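Bartonella effector protein (Bep) substrate of VirB T4SS (PDB 4PY3) probably transfers AMP from ATP to threonine or tyrosine residues of target proteins through its N-terminal Fic domain, the part described here. Local coordinates at residues K63-R68 / Q163-E168. Sequence-based numbering, arbitrary orientation.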
loop_
_atom_site.group_PDB
_atom_site.type_symbol
_atom_site.label_atom_id
_atom_site.label_comp_id
_atom_site.label_asym_id
_atom_site.label_seq_id
_atom_site.Cartn_x
_atom_site.Cartn_y
_atom_site.Cartn_z
ATOM N N LYS A 63 7.677 4.045 0.679
ATOM C CA LYS A 63 8.677 3.033 0.923
ATOM C C LYS A 63 9.139 3.048 2.367
ATOM O O LYS A 63 9.360 1.989 2.961
ATOM C CB LYS A 63 9.875 3.210 -0.011
ATOM C CG LYS A 63 9.584 2.751 -1.426
ATOM C CD LYS A 63 10.851 2.759 -2.263
ATOM C CE LYS A 63 10.937 3.940 -3.172
ATOM N NZ LYS A 63 12.064 3.747 -4.131
ATOM N N TYR A 64 9.304 4.247 2.925
ATOM C CA TYR A 64 9.721 4.383 4.316
ATOM C C TYR A 64 8.674 3.772 5.256
ATOM O O TYR A 64 9.025 3.115 6.237
ATOM C CB TYR A 64 10.002 5.844 4.675
ATOM C CG TYR A 64 10.210 6.066 6.158
ATOM C CD1 TYR A 64 11.407 5.709 6.775
ATOM C CD2 TYR A 64 9.206 6.624 6.951
ATOM C CE1 TYR A 64 11.598 5.911 8.136
ATOM C CE2 TYR A 64 9.389 6.818 8.305
ATOM C CZ TYR A 64 10.579 6.465 8.893
ATOM O OH TYR A 64 10.762 6.674 10.236
ATOM N N ILE A 65 7.396 3.973 4.948
ATOM C CA ILE A 65 6.339 3.387 5.758
ATOM C C ILE A 65 6.430 1.867 5.711
ATOM O O ILE A 65 6.340 1.212 6.740
ATOM C CB ILE A 65 4.949 3.820 5.280
ATOM C CG1 ILE A 65 4.744 5.305 5.592
ATOM C CG2 ILE A 65 3.856 3.007 5.957
ATOM C CD1 ILE A 65 3.690 5.952 4.730
ATOM N N HIS A 66 6.569 1.327 4.507
ATOM C CA HIS A 66 6.661 -0.111 4.313
ATOM C C HIS A 66 7.896 -0.635 5.045
ATOM O O HIS A 66 7.838 -1.665 5.716
ATOM C CB HIS A 66 6.742 -0.437 2.827
ATOM C CG HIS A 66 6.604 -1.892 2.515
ATOM N ND1 HIS A 66 7.652 -2.782 2.644
ATOM C CD2 HIS A 66 5.545 -2.622 2.090
ATOM C CE1 HIS A 66 7.249 -3.993 2.310
ATOM N NE2 HIS A 66 5.972 -3.928 1.976
ATOM N N GLN A 67 8.991 0.121 4.956
ATOM C CA GLN A 67 10.218 -0.228 5.659
ATOM C C GLN A 67 9.948 -0.346 7.159
ATOM O O GLN A 67 10.294 -1.348 7.784
ATOM C CB GLN A 67 11.320 0.799 5.399
ATOM C CG GLN A 67 12.722 0.254 5.639
ATOM C CD GLN A 67 13.829 1.177 5.151
ATOM O OE1 GLN A 67 13.608 2.080 4.346
ATOM N NE2 GLN A 67 15.042 0.937 5.633
ATOM N N ARG A 68 9.308 0.664 7.734
ATOM C CA ARG A 68 9.035 0.654 9.163
ATOM C C ARG A 68 8.070 -0.449 9.564
ATOM O O ARG A 68 8.227 -1.058 10.615
ATOM C CB ARG A 68 8.499 2.005 9.623
ATOM C CG ARG A 68 9.564 3.092 9.700
ATOM C CD ARG A 68 10.558 2.769 10.800
ATOM N NE ARG A 68 11.532 3.828 11.004
ATOM C CZ ARG A 68 12.752 3.652 11.506
ATOM N NH1 ARG A 68 13.190 2.438 11.850
ATOM N NH2 ARG A 68 13.557 4.698 11.653
ATOM N N GLN A 163 -0.309 1.433 2.039
ATOM C CA GLN A 163 -1.072 2.490 1.353
ATOM C C GLN A 163 -2.127 3.110 2.258
ATOM O O GLN A 163 -2.324 4.316 2.211
ATOM C CB GLN A 163 -1.618 2.057 -0.014
ATOM C CG GLN A 163 -2.567 0.898 0.083
ATOM C CD GLN A 163 -2.817 0.203 -1.255
ATOM O OE1 GLN A 163 -2.012 0.287 -2.211
ATOM N NE2 GLN A 163 -3.939 -0.498 -1.328
ATOM N N ARG A 164 -2.715 2.331 3.159
ATOM C CA ARG A 164 -3.668 2.904 4.117
ATOM C C ARG A 164 -3.007 3.887 5.069
ATOM O O ARG A 164 -3.533 4.985 5.292
ATOM C CB ARG A 164 -4.364 1.825 4.925
ATOM C CG ARG A 164 -5.263 0.973 4.069
ATOM C CD ARG A 164 -5.855 -0.151 4.879
ATOM N NE ARG A 164 -6.423 -1.143 3.964
ATOM C CZ ARG A 164 -7.200 -2.159 4.317
ATOM N NH1 ARG A 164 -7.562 -2.317 5.585
ATOM N NH2 ARG A 164 -7.628 -3.009 3.392
ATOM N N VAL A 165 -1.853 3.518 5.624
ATOM C CA VAL A 165 -1.155 4.443 6.512
ATOM C C VAL A 165 -0.782 5.720 5.754
ATOM O O VAL A 165 -0.900 6.814 6.284
ATOM C CB VAL A 165 0.091 3.809 7.153
ATOM C CG1 VAL A 165 0.936 4.853 7.872
ATOM C CG2 VAL A 165 -0.330 2.741 8.139
ATOM N N PHE A 166 -0.333 5.560 4.516
ATOM C CA PHE A 166 0.059 6.684 3.679
ATOM C C PHE A 166 -1.123 7.652 3.503
ATOM O O PHE A 166 -0.980 8.853 3.703
ATOM C CB PHE A 166 0.522 6.159 2.321
ATOM C CG PHE A 166 1.036 7.218 1.387
ATOM C CD1 PHE A 166 0.151 8.007 0.655
ATOM C CD2 PHE A 166 2.398 7.399 1.200
ATOM C CE1 PHE A 166 0.618 8.960 -0.225
ATOM C CE2 PHE A 166 2.868 8.360 0.326
ATOM C CZ PHE A 166 1.974 9.149 -0.387
ATOM N N PHE A 167 -2.288 7.120 3.147
ATOM C CA PHE A 167 -3.464 7.965 2.922
ATOM C C PHE A 167 -4.047 8.548 4.190
ATOM O O PHE A 167 -4.515 9.684 4.171
ATOM C CB PHE A 167 -4.531 7.245 2.101
ATOM C CG PHE A 167 -4.306 7.380 0.630
ATOM C CD1 PHE A 167 -3.296 6.653 -0.002
ATOM C CD2 PHE A 167 -5.062 8.268 -0.123
ATOM C CE1 PHE A 167 -3.071 6.792 -1.365
ATOM C CE2 PHE A 167 -4.840 8.415 -1.482
ATOM C CZ PHE A 167 -3.845 7.678 -2.105
ATOM N N GLU A 168 -3.976 7.825 5.303
ATOM C CA GLU A 168 -4.376 8.409 6.588
ATOM C C GLU A 168 -3.487 9.605 6.943
ATOM O O GLU A 168 -3.983 10.647 7.380
ATOM C CB GLU A 168 -4.369 7.371 7.705
ATOM C CG GLU A 168 -5.396 6.265 7.490
ATOM C CD GLU A 168 -5.577 5.363 8.700
ATOM O OE1 GLU A 168 -4.929 5.618 9.738
ATOM O OE2 GLU A 168 -6.383 4.403 8.616
#
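Ile65 reaches across from its helix and spreads its two branches over successive residues of the other, the CG2 methyl on Val165 and the CD1 end of the ethyl arm on Phe166. The first is a methyl-to-methyl touch, Ile65 CG2 lying 3.9 Å from Val165 CG1, with the two side chains meeting at a slant. With CG1 beside its backbone N (chi1 -70°), Ile65 extends through an anti second torsion, and CD1 arrives close to the Phe166 backbone: it sits 3.9 Å from Phe166 CA. The same methyl is 4.0 Å from ring atom CD2 of Phe166, approaching the ring obliquely, and the two side chains cross at roughly a right angle. Phe166 CG stands anti to the backbone N (chi1 -176°), and Ile65 meets CB and the near ring atom CD2. The joint is wholly apolar and small, 138 Å² counting both sides, more than half of it on Ile65. Ile65 also touches Thr162, one turn back on helix 159-173, and Val165 touches Leu48 of helix 30-48. Helices 59-70 and 159-173 thus pack together inside the Fic domain, with helix 135-152 lying against Gln163 and Phe167 of the latter.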